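Local structure of MsStt7d protein (4IX3) at residues M299-A302 and A303-A306; A261-G264 and L265-D268; G39-K42 and G43-V47. The protein is a state transition kinase homolog whose catalytic domain, of the canonical protein kinase fold, probably binds ATP and phosphorylates protein substrates. All blocks are in the same frame, centred on the assembly; numbering follows the deposited sequence.

In the fold
From the N terminus, contact 3 comes first: residues 39-47 turn strand 34-41 back into strand 45-52, closing a beta hairpin in the N-terminal lobe of the kinase domain. Contact 2, at 261-268, closes the turn between helix 246-261 and helix 268-280 in the C-terminal lobe. Contact 1, at 299-306, then starts helix 302-318. The three lie in series, none nested or crossing. Contacts 1 and 2 touch: Met299 SD, in the loop before helix 302-318, lies 3.6 Å from Leu265 CD2 in that turn, while Leu304 CD2, 3.7 Å from Ala261 CB, packs the start of one helix against the end of another. Contact 3 stands apart, its centre about 35 Å from that of contact 2.

Contact 1: residues M299-A302 and A303-A306; sequences MDFA and ALDA
Between the Phe301-Ala302 step and the helix it starts, backbone carbonyls meet the amides of Leu304, Asp305 and Ala306. The approach begins at Asp300, whose OD1 accepts from Ala302 N at 3.0 Å, which defines an Asx turn. This donor meets OD1 on its anti side, 29° out of the carboxylate plane. A water donates to Asp300 O and accepts from Ala303 N, satisfying an amide of the first helical turn. Phe301 follows at the N-cap position. Its carbonyl O receives Asp305 N at 2.9 Å with an N-H...O angle of 159°, the first regular helical bond, while the bond from Leu304 N to Phe301 O is weak. With CG beside its own backbone N (chi1 -63°), the Phe301 ring leads away from the helix, and its CD1 only grazes Leu304 CD1, at 4.4 Å. The Asp305 carboxylate lies close to the Phe301 carbonyl without bonding to it: Asp305 OD2 and Phe301 O, 3.4 Å apart, are both acceptors, and Asp305 OD1 takes the N-H of Trp312 NE1 instead. Ala302 O accepts a weak bond from Ala306 N. Helix 302-318 begins here, packing Ala303 and Leu304 on helix 246-261 and Ala303 and Ala306 on helix 141-161, while the Phe301 ring meets that of Trp312.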
ATOM      1  N   MET B 299      25.415  20.447  10.121  1.00 25.10           N
ATOM      2  CA  MET B 299      24.154  20.670  10.831  1.00 21.96           C
ATOM      3  C   MET B 299      24.331  21.580  12.025  1.00 22.23           C
ATOM      4  O   MET B 299      25.466  21.826  12.464  1.00 26.78           O
ATOM      5  CB  MET B 299      23.528  19.343  11.280  1.00 22.00           C
ATOM      6  CG  MET B 299      23.465  18.319  10.153  1.00 22.34           C
ATOM      7  SD  MET B 299      22.301  17.019  10.576  1.00 21.19           S
ATOM      8  CE  MET B 299      22.636  15.902   9.221  1.00 24.48           C
ATOM      9  N   ASP B 300      23.203  22.095  12.511  1.00 21.02           N
ATOM     10  CA  ASP B 300      23.216  23.047  13.616  1.00 20.03           C
ATOM     11  C   ASP B 300      22.206  22.603  14.686  1.00 16.31           C
ATOM     12  O   ASP B 300      20.985  22.601  14.437  1.00 17.48           O
ATOM     13  CB  ASP B 300      22.865  24.428  13.075  1.00 21.02           C
ATOM     14  CG  ASP B 300      22.967  25.518  14.113  1.00 23.75           C
ATOM     15  OD1 ASP B 300      22.997  25.242  15.324  1.00 25.30           O
ATOM     16  OD2 ASP B 300      22.997  26.691  13.692  1.00 29.17           O
ATOM     17  N   PHE B 301      22.733  22.081  15.797  1.00 15.83           N
ATOM     18  CA  PHE B 301      21.919  21.535  16.887  1.00 14.66           C
ATOM     19  C   PHE B 301      21.470  22.590  17.906  1.00 15.03           C
ATOM     20  O   PHE B 301      21.023  22.208  19.002  1.00 14.41           O
ATOM     21  CB  PHE B 301      22.652  20.433  17.604  1.00 18.19           C
ATOM     22  CG  PHE B 301      22.950  19.260  16.728  1.00 17.82           C
ATOM     23  CD1 PHE B 301      21.957  18.352  16.385  1.00 20.39           C
ATOM     24  CD2 PHE B 301      24.233  19.058  16.254  1.00 24.57           C
ATOM     25  CE1 PHE B 301      22.234  17.266  15.559  1.00 20.41           C
ATOM     26  CE2 PHE B 301      24.517  17.987  15.423  1.00 26.10           C
ATOM     27  CZ  PHE B 301      23.521  17.083  15.083  1.00 24.15           C
ATOM     28  N   ALA B 302      21.559  23.887  17.570  1.00 15.48           N
ATOM     29  CA  ALA B 302      21.260  24.958  18.562  1.00 15.41           C
ATOM     30  C   ALA B 302      19.924  24.750  19.280  1.00 13.50           C
ATOM     31  O   ALA B 302      19.817  25.020  20.497  1.00 15.27           O
ATOM     32  CB  ALA B 302      21.263  26.332  17.926  1.00 15.81           C
ATOM     33  N   ALA B 303      18.858  24.347  18.569  1.00 13.62           N
ATOM     34  CA  ALA B 303      17.567  24.210  19.239  1.00 13.07           C
ATOM     35  C   ALA B 303      17.573  23.179  20.366  1.00 14.49           C
ATOM     36  O   ALA B 303      16.836  23.328  21.355  1.00 14.21           O
ATOM     37  CB  ALA B 303      16.435  23.958  18.221  1.00 14.24           C
ATOM     38  N   LEU B 304      18.307  22.086  20.178  1.00 13.35           N
ATOM     39  CA  LEU B 304      18.415  21.045  21.178  1.00 14.70           C
ATOM     40  C   LEU B 304      19.396  21.470  22.278  1.00 13.98           C
ATOM     41  O   LEU B 304      19.209  21.079  23.443  1.00 13.59           O
ATOM     42  CB  LEU B 304      18.845  19.710  20.550  1.00 14.83           C
ATOM     43  CG  LEU B 304      17.881  19.228  19.448  1.00 14.29           C
ATOM     44  CD1 LEU B 304      18.412  17.911  18.892  1.00 17.87           C
ATOM     45  CD2 LEU B 304      16.495  19.036  20.069  1.00 14.88           C
ATOM     46  N   ASP B 305      20.447  22.215  21.888  1.00 14.31           N
ATOM     47  CA  ASP B 305      21.439  22.716  22.852  1.00 15.22           C
ATOM     48  C   ASP B 305      20.850  23.771  23.798  1.00 13.06           C
ATOM     49  O   ASP B 305      21.355  23.947  24.911  1.00 15.41           O
ATOM     50  CB  ASP B 305      22.563  23.421  22.098  1.00 15.56           C
ATOM     51  CG  ASP B 305      23.454  22.446  21.328  1.00 16.88           C
ATOM     52  OD1 ASP B 305      23.529  21.262  21.707  1.00 19.80           O
ATOM     53  OD2 ASP B 305      24.117  22.893  20.361  1.00 20.82           O
ATOM     54  N   ALA B 306      19.840  24.537  23.373  1.00 13.51           N
ATOM     55  CA  ALA B 306      19.434  25.743  24.097  1.00 15.34           C
ATOM     56  C   ALA B 306      19.026  25.375  25.520  1.00 13.97           C
ATOM     57  O   ALA B 306      18.458  24.314  25.811  1.00 14.43           O
ATOM     58  CB  ALA B 306      18.253  26.385  23.378  1.00 15.47           C
TER
HETATM   59  O   HOH W   1      18.845  23.645  15.777  1.00 15.31           O

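Contact 2: residues A261-G264 and L265-D268; sequences AVVG and LRTD
Val262 and Val263 each accept a backbone hydrogen bond from the residue three places on. Leu265 N lies 2.8 Å from Val262 O with an N-H...O angle of 151°. Arg266 N reaches Val263 O at 3.0 Å, and the angle there is 158°. Two successive bonds of this spacing are the signature of a 3-10 turn, and it forms where Val262 has left the helical backbone conformation.

Apolar packing joins Val262 to Leu265. The isopropyl group and the leucine side chain cross obliquely, with Val262 CB 3.8 Å from Leu265 CD1. Val262 CG1 meets Leu265 CG at the same 3.8 Å, so the branch point of the leucine and one of its methyls both rest on the valine. Leu265 CG stands beside its own backbone N (chi1 -58°), and this turns the isobutyl group back toward Val262.

Arg266 supplies the third kind of contact, a long aliphatic chain laid over the turn with a flat head at its end. Its CG comes 3.4 Å from Val263 O, and the chain then runs extended to NE past Val263 CA. Over one face of the guanidinium, displaced toward its rim, sits Val263 CG2, 3.9 Å from Arg266 NH1.

The nitrogens of the same group are all engaged: NE donates to Gln259 O, and NH2 to Leu260 O and Thr127 OG1, while NH1 has a weak bond to Met123 O. The arginine thereby holds carbonyls in the last turn of helix 246-261. Thr267, as N-cap of helix 268-280, bonds Gly270 N through OG1. The turn thus links these two helices, with Val263 and Arg266 against Glu141 of helix 141-161 and Val262 against Leu304 of helix 302-318.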
ATOM      1  N   ALA B 261      13.611  20.355  14.993  1.00 10.73           N
ATOM      2  CA  ALA B 261      14.689  21.059  15.693  1.00 11.70           C
ATOM      3  C   ALA B 261      15.952  21.254  14.863  1.00 12.39           C
ATOM      4  O   ALA B 261      16.675  22.230  15.103  1.00 13.43           O
ATOM      5  CB  ALA B 261      15.012  20.314  16.983  1.00 12.54           C
ATOM      6  N   VAL B 262      16.234  20.348  13.918  1.00 13.19           N
ATOM      7  CA  VAL B 262      17.551  20.334  13.224  1.00 13.35           C
ATOM      8  C   VAL B 262      17.310  20.258  11.722  1.00 12.98           C
ATOM      9  O   VAL B 262      16.823  19.208  11.237  1.00 14.86           O
ATOM     10  CB  VAL B 262      18.432  19.160  13.664  1.00 14.46           C
ATOM     11  CG1 VAL B 262      19.821  19.245  13.039  1.00 16.53           C
ATOM     12  CG2 VAL B 262      18.525  19.084  15.186  1.00 16.76           C
ATOM     13  N   VAL B 263      17.550  21.366  11.015  1.00 13.89           N
ATOM     14  CA  VAL B 263      17.262  21.467   9.569  1.00 14.49           C
ATOM     15  C   VAL B 263      17.856  20.255   8.832  1.00 14.66           C
ATOM     16  O   VAL B 263      17.197  19.663   7.958  1.00 15.52           O
ATOM     17  CB  VAL B 263      17.690  22.818   8.943  1.00 14.76           C
ATOM     18  CG1 VAL B 263      17.527  22.794   7.426  1.00 17.98           C
ATOM     19  CG2 VAL B 263      16.870  23.940   9.574  1.00 16.91           C
ATOM     20  N   GLY B 264      19.099  19.929   9.136  1.00 15.69           N
ATOM     21  CA  GLY B 264      19.761  18.821   8.438  1.00 16.45           C
ATOM     22  C   GLY B 264      19.170  17.444   8.706  1.00 16.07           C
ATOM     23  O   GLY B 264      19.492  16.494   7.958  1.00 17.85           O
ATOM     24  N   LEU B 265      18.282  17.295   9.712  1.00 14.52           N
ATOM     25  CA  LEU B 265      17.631  16.008   9.906  1.00 14.26           C
ATOM     26  C   LEU B 265      16.284  15.934   9.192  1.00 13.65           C
ATOM     27  O   LEU B 265      15.581  14.935   9.359  1.00 14.32           O
ATOM     28  CB  LEU B 265      17.448  15.701  11.384  1.00 14.97           C
ATOM     29  CG  LEU B 265      18.776  15.700  12.172  1.00 14.95           C
ATOM     30  CD1 LEU B 265      18.509  15.396  13.637  1.00 15.88           C
ATOM     31  CD2 LEU B 265      19.760  14.711  11.555  1.00 16.88           C
ATOM     32  N   ARG B 266      15.936  16.954   8.407  1.00 14.37           N
ATOM     33  CA  ARG B 266      14.602  16.968   7.766  1.00 13.71           C
ATOM     34  C   ARG B 266      14.486  16.061   6.545  1.00 14.36           C
ATOM     35  O   ARG B 266      13.381  15.797   6.084  1.00 16.82           O
ATOM     36  CB  ARG B 266      14.167  18.397   7.410  1.00 14.88           C
ATOM     37  CG  ARG B 266      13.945  19.174   8.708  1.00 14.76           C
ATOM     38  CD  ARG B 266      13.580  20.610   8.471  1.00 15.42           C
ATOM     39  NE  ARG B 266      13.309  21.269   9.750  1.00 14.13           N
ATOM     40  CZ  ARG B 266      13.101  22.589   9.860  1.00 13.17           C
ATOM     41  NH1 ARG B 266      13.083  23.368   8.773  1.00 15.09           N
ATOM     42  NH2 ARG B 266      12.904  23.159  11.052  1.00 13.69           N
ATOM     43  N   THR B 267      15.620  15.665   5.957  1.00 16.56           N
ATOM     44  CA  THR B 267      15.556  14.728   4.845  1.00 17.09           C
ATOM     45  C   THR B 267      15.483  13.331   5.451  1.00 16.54           C
ATOM     46  O   THR B 267      15.890  13.102   6.595  1.00 17.30           O
ATOM     47  CB  THR B 267      16.834  14.815   4.018  1.00 19.72           C
ATOM     48  OG1 THR B 267      17.947  14.570   4.878  1.00 22.29           O
ATOM     49  CG2 THR B 267      16.969  16.170   3.399  1.00 22.63           C
ATOM     50  N   ASP B 268      14.968  12.373   4.682  1.00 17.30           N
ATOM     51  CA  ASP B 268      14.938  10.993   5.139  1.00 15.47           C
ATOM     52  C   ASP B 268      16.350  10.534   5.479  1.00 15.76           C
ATOM     53  O   ASP B 268      16.532   9.830   6.461  1.00 17.23           O
ATOM     54  CB  ASP B 268      14.422  10.054   4.040  1.00 16.64           C
ATOM     55  CG  ASP B 268      12.929  10.167   3.795  1.00 16.13           C
ATOM     56  OD1 ASP B 268      12.172  10.886   4.492  1.00 19.80           O
ATOM     57  OD2 ASP B 268      12.439   9.400   2.956  1.00 20.17           O
TER

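Contact 3: residues G39-K42 and G43-V47; sequences GVFK and GDQDV
Gly39 and Val47 form an antiparallel hydrogen-bonded pair in which both amides and both carbonyls are used. Gly39 N donates to Val47 O at 2.9 Å. The return bond, Val47 N to Gly39 O, measures 3.0 Å and is nearly straight at 174°. Gly39 O also accepts from a water, which donates its other hydrogen to Asp46 OD1 and so ties that carboxylate to the strand edge.

The next hydrogen-bonded pair is Phe41 with Gln45. Phe41 N reaches Gln45 O at 2.8 Å, and Gln45 N reaches Phe41 O at 2.9 Å. Phe41 O takes a second, weak bond from Asp44 N at 3.3 Å. Two residues therefore face one, a classic beta bulge. Val40 and Asp46 form the non-hydrogen-bonded pair in between; Val40 CA makes a CA-H...O contact of 3.3 Å with Gln45 O, which already accepts from Phe41 N. At the corner Lys42 and Gly43 both take positive phi, easy for glycine, and Gly43 N donates to a second water, which donates to Val40 O.

Phe41 and Gln45 lie side by side, pointing the same way, the phenyl CG anti to the backbone N (chi1 176°). Gln45 OE1 sits in the ring plane at its edge, 3.6 Å from Phe41 CD2, with amide and ring planes 75° apart. Phe41 CB also meets Val47 CG1 at 3.8 Å.

Outward, backbone bonds join Val40 to Arg22 of strand 21-23, Lys42 to Asp20 and Asp46 to Asn113. Strand 45-52 of this N-terminal-lobe hairpin leads to Lys50, which binds ADP in another crystal structure of this protein; no nucleotide is bound in this chain. Phe41 and Val47 pack on Met85 of strand 84-90 and Met110 of strand 106-112.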
ATOM      1  N   GLY B  39     -11.820  16.563  -2.518  1.00 13.93           N
ATOM      2  CA  GLY B  39     -13.157  16.726  -3.080  1.00 15.68           C
ATOM      3  C   GLY B  39     -13.775  18.022  -2.594  1.00 17.52           C
ATOM      4  O   GLY B  39     -13.163  18.795  -1.856  1.00 17.18           O
ATOM      5  N   VAL B  40     -14.967  18.298  -3.106  1.00 16.49           N
ATOM      6  CA  VAL B  40     -15.705  19.496  -2.712  1.00 18.07           C
ATOM      7  C   VAL B  40     -17.094  19.006  -2.323  1.00 18.05           C
ATOM      8  O   VAL B  40     -17.738  18.274  -3.104  1.00 17.69           O
ATOM      9  CB  VAL B  40     -15.810  20.512  -3.869  1.00 18.99           C
ATOM     10  CG1 VAL B  40     -16.622  21.715  -3.417  1.00 21.21           C
ATOM     11  CG2 VAL B  40     -14.420  20.965  -4.320  1.00 25.09           C
ATOM     12  N   PHE B  41     -17.555  19.454  -1.158  1.00 16.08           N
ATOM     13  CA  PHE B  41     -18.834  19.041  -0.621  1.00 16.02           C
ATOM     14  C   PHE B  41     -19.749  20.279  -0.680  1.00 17.60           C
ATOM     15  O   PHE B  41     -19.369  21.364  -0.206  1.00 19.07           O
ATOM     16  CB  PHE B  41     -18.636  18.528   0.809  1.00 16.10           C
ATOM     17  CG  PHE B  41     -19.890  18.143   1.549  1.00 17.50           C
ATOM     18  CD1 PHE B  41     -20.810  17.238   1.003  1.00 17.50           C
ATOM     19  CD2 PHE B  41     -20.163  18.685   2.809  1.00 18.41           C
ATOM     20  CE1 PHE B  41     -21.919  16.829   1.735  1.00 21.03           C
ATOM     21  CE2 PHE B  41     -21.264  18.261   3.569  1.00 17.51           C
ATOM     22  CZ  PHE B  41     -22.166  17.331   3.015  1.00 18.17           C
ATOM     23  N   LYS B  42     -20.942  20.114  -1.237  1.00 17.88           N
ATOM     24  CA  LYS B  42     -21.959  21.158  -1.307  1.00 19.85           C
ATOM     25  C   LYS B  42     -21.446  22.395  -2.025  1.00 22.33           C
ATOM     26  O   LYS B  42     -21.821  23.536  -1.729  1.00 29.19           O
ATOM     27  CB  LYS B  42     -22.487  21.478   0.081  1.00 21.84           C
ATOM     28  CG  LYS B  42     -23.385  20.388   0.630  1.00 23.31           C
ATOM     29  CD  LYS B  42     -24.070  20.826   1.913  1.00 29.42           C
ATOM     30  CE  LYS B  42     -24.998  19.743   2.436  1.00 32.74           C
ATOM     31  NZ  LYS B  42     -25.820  20.309   3.532  1.00 36.57           N
ATOM     32  N   GLY B  43     -20.576  22.160  -2.982  1.00 22.39           N
ATOM     33  CA  GLY B  43     -20.074  23.228  -3.822  1.00 24.60           C
ATOM     34  C   GLY B  43     -19.021  24.132  -3.228  1.00 24.70           C
ATOM     35  O   GLY B  43     -18.306  24.768  -3.972  1.00 28.07           O
ATOM     36  N   ASP B  44     -18.897  24.178  -1.903  1.00 21.47           N
ATOM     37  CA  ASP B  44     -17.990  25.160  -1.302  1.00 23.02           C
ATOM     38  C   ASP B  44     -17.212  24.679  -0.078  1.00 23.22           C
ATOM     39  O   ASP B  44     -16.544  25.502   0.580  1.00 28.27           O
ATOM     40  CB  ASP B  44     -18.757  26.439  -0.981  1.00 26.71           C
ATOM     41  CG  ASP B  44     -19.724  26.276   0.184  1.00 30.62           C
ATOM     42  OD1 ASP B  44     -19.981  25.116   0.603  1.00 31.75           O
ATOM     43  OD2 ASP B  44     -20.312  27.324   0.575  1.00 50.92           O
ATOM     44  N   GLN B  45     -17.316  23.397   0.278  1.00 20.56           N
ATOM     45  CA  GLN B  45     -16.534  22.909   1.420  1.00 18.73           C
ATOM     46  C   GLN B  45     -15.419  22.006   0.913  1.00 18.50           C
ATOM     47  O   GLN B  45     -15.678  21.002   0.263  1.00 19.58           O
ATOM     48  CB  GLN B  45     -17.414  22.173   2.418  1.00 19.04           C
ATOM     49  CG  GLN B  45     -18.515  23.018   2.996  1.00 22.05           C
ATOM     50  CD  GLN B  45     -19.344  22.237   3.984  1.00 21.57           C
ATOM     51  OE1 GLN B  45     -18.816  21.438   4.773  1.00 25.38           O
ATOM     52  NE2 GLN B  45     -20.663  22.381   3.891  1.00 27.40           N
ATOM     53  N   ASP B  46     -14.160  22.378   1.137  1.00 16.62           N
ATOM     54  CA  ASP B  46     -13.045  21.502   0.760  1.00 15.45           C
ATOM     55  C   ASP B  46     -12.942  20.313   1.698  1.00 15.31           C
ATOM     56  O   ASP B  46     -12.889  20.460   2.920  1.00 14.28           O
ATOM     57  CB  ASP B  46     -11.768  22.328   0.797  1.00 17.07           C
ATOM     58  CG  ASP B  46     -11.766  23.396  -0.258  1.00 21.12           C
ATOM     59  OD1 ASP B  46     -12.352  23.185  -1.336  1.00 24.63           O
ATOM     60  OD2 ASP B  46     -11.202  24.478  -0.044  1.00 30.61           O
ATOM     61  N   VAL B  47     -12.955  19.121   1.104  1.00 13.84           N
ATOM     62  CA  VAL B  47     -12.927  17.915   1.893  1.00 13.13           C
ATOM     63  C   VAL B  47     -11.833  16.977   1.371  1.00 11.22           C
ATOM     64  O   VAL B  47     -11.294  17.195   0.274  1.00 12.62           O
ATOM     65  CB  VAL B  47     -14.300  17.172   1.904  1.00 12.14           C
ATOM     66  CG1 VAL B  47     -15.315  18.083   2.601  1.00 14.57           C
ATOM     67  CG2 VAL B  47     -14.764  16.775   0.517  1.00 14.11           C
TER
HETATM   68  O   HOH W   2     -11.350  20.821  -2.616  1.00 30.68           O
HETATM   69  O   HOH W   3     -19.722  19.760  -4.457  1.00 21.97           O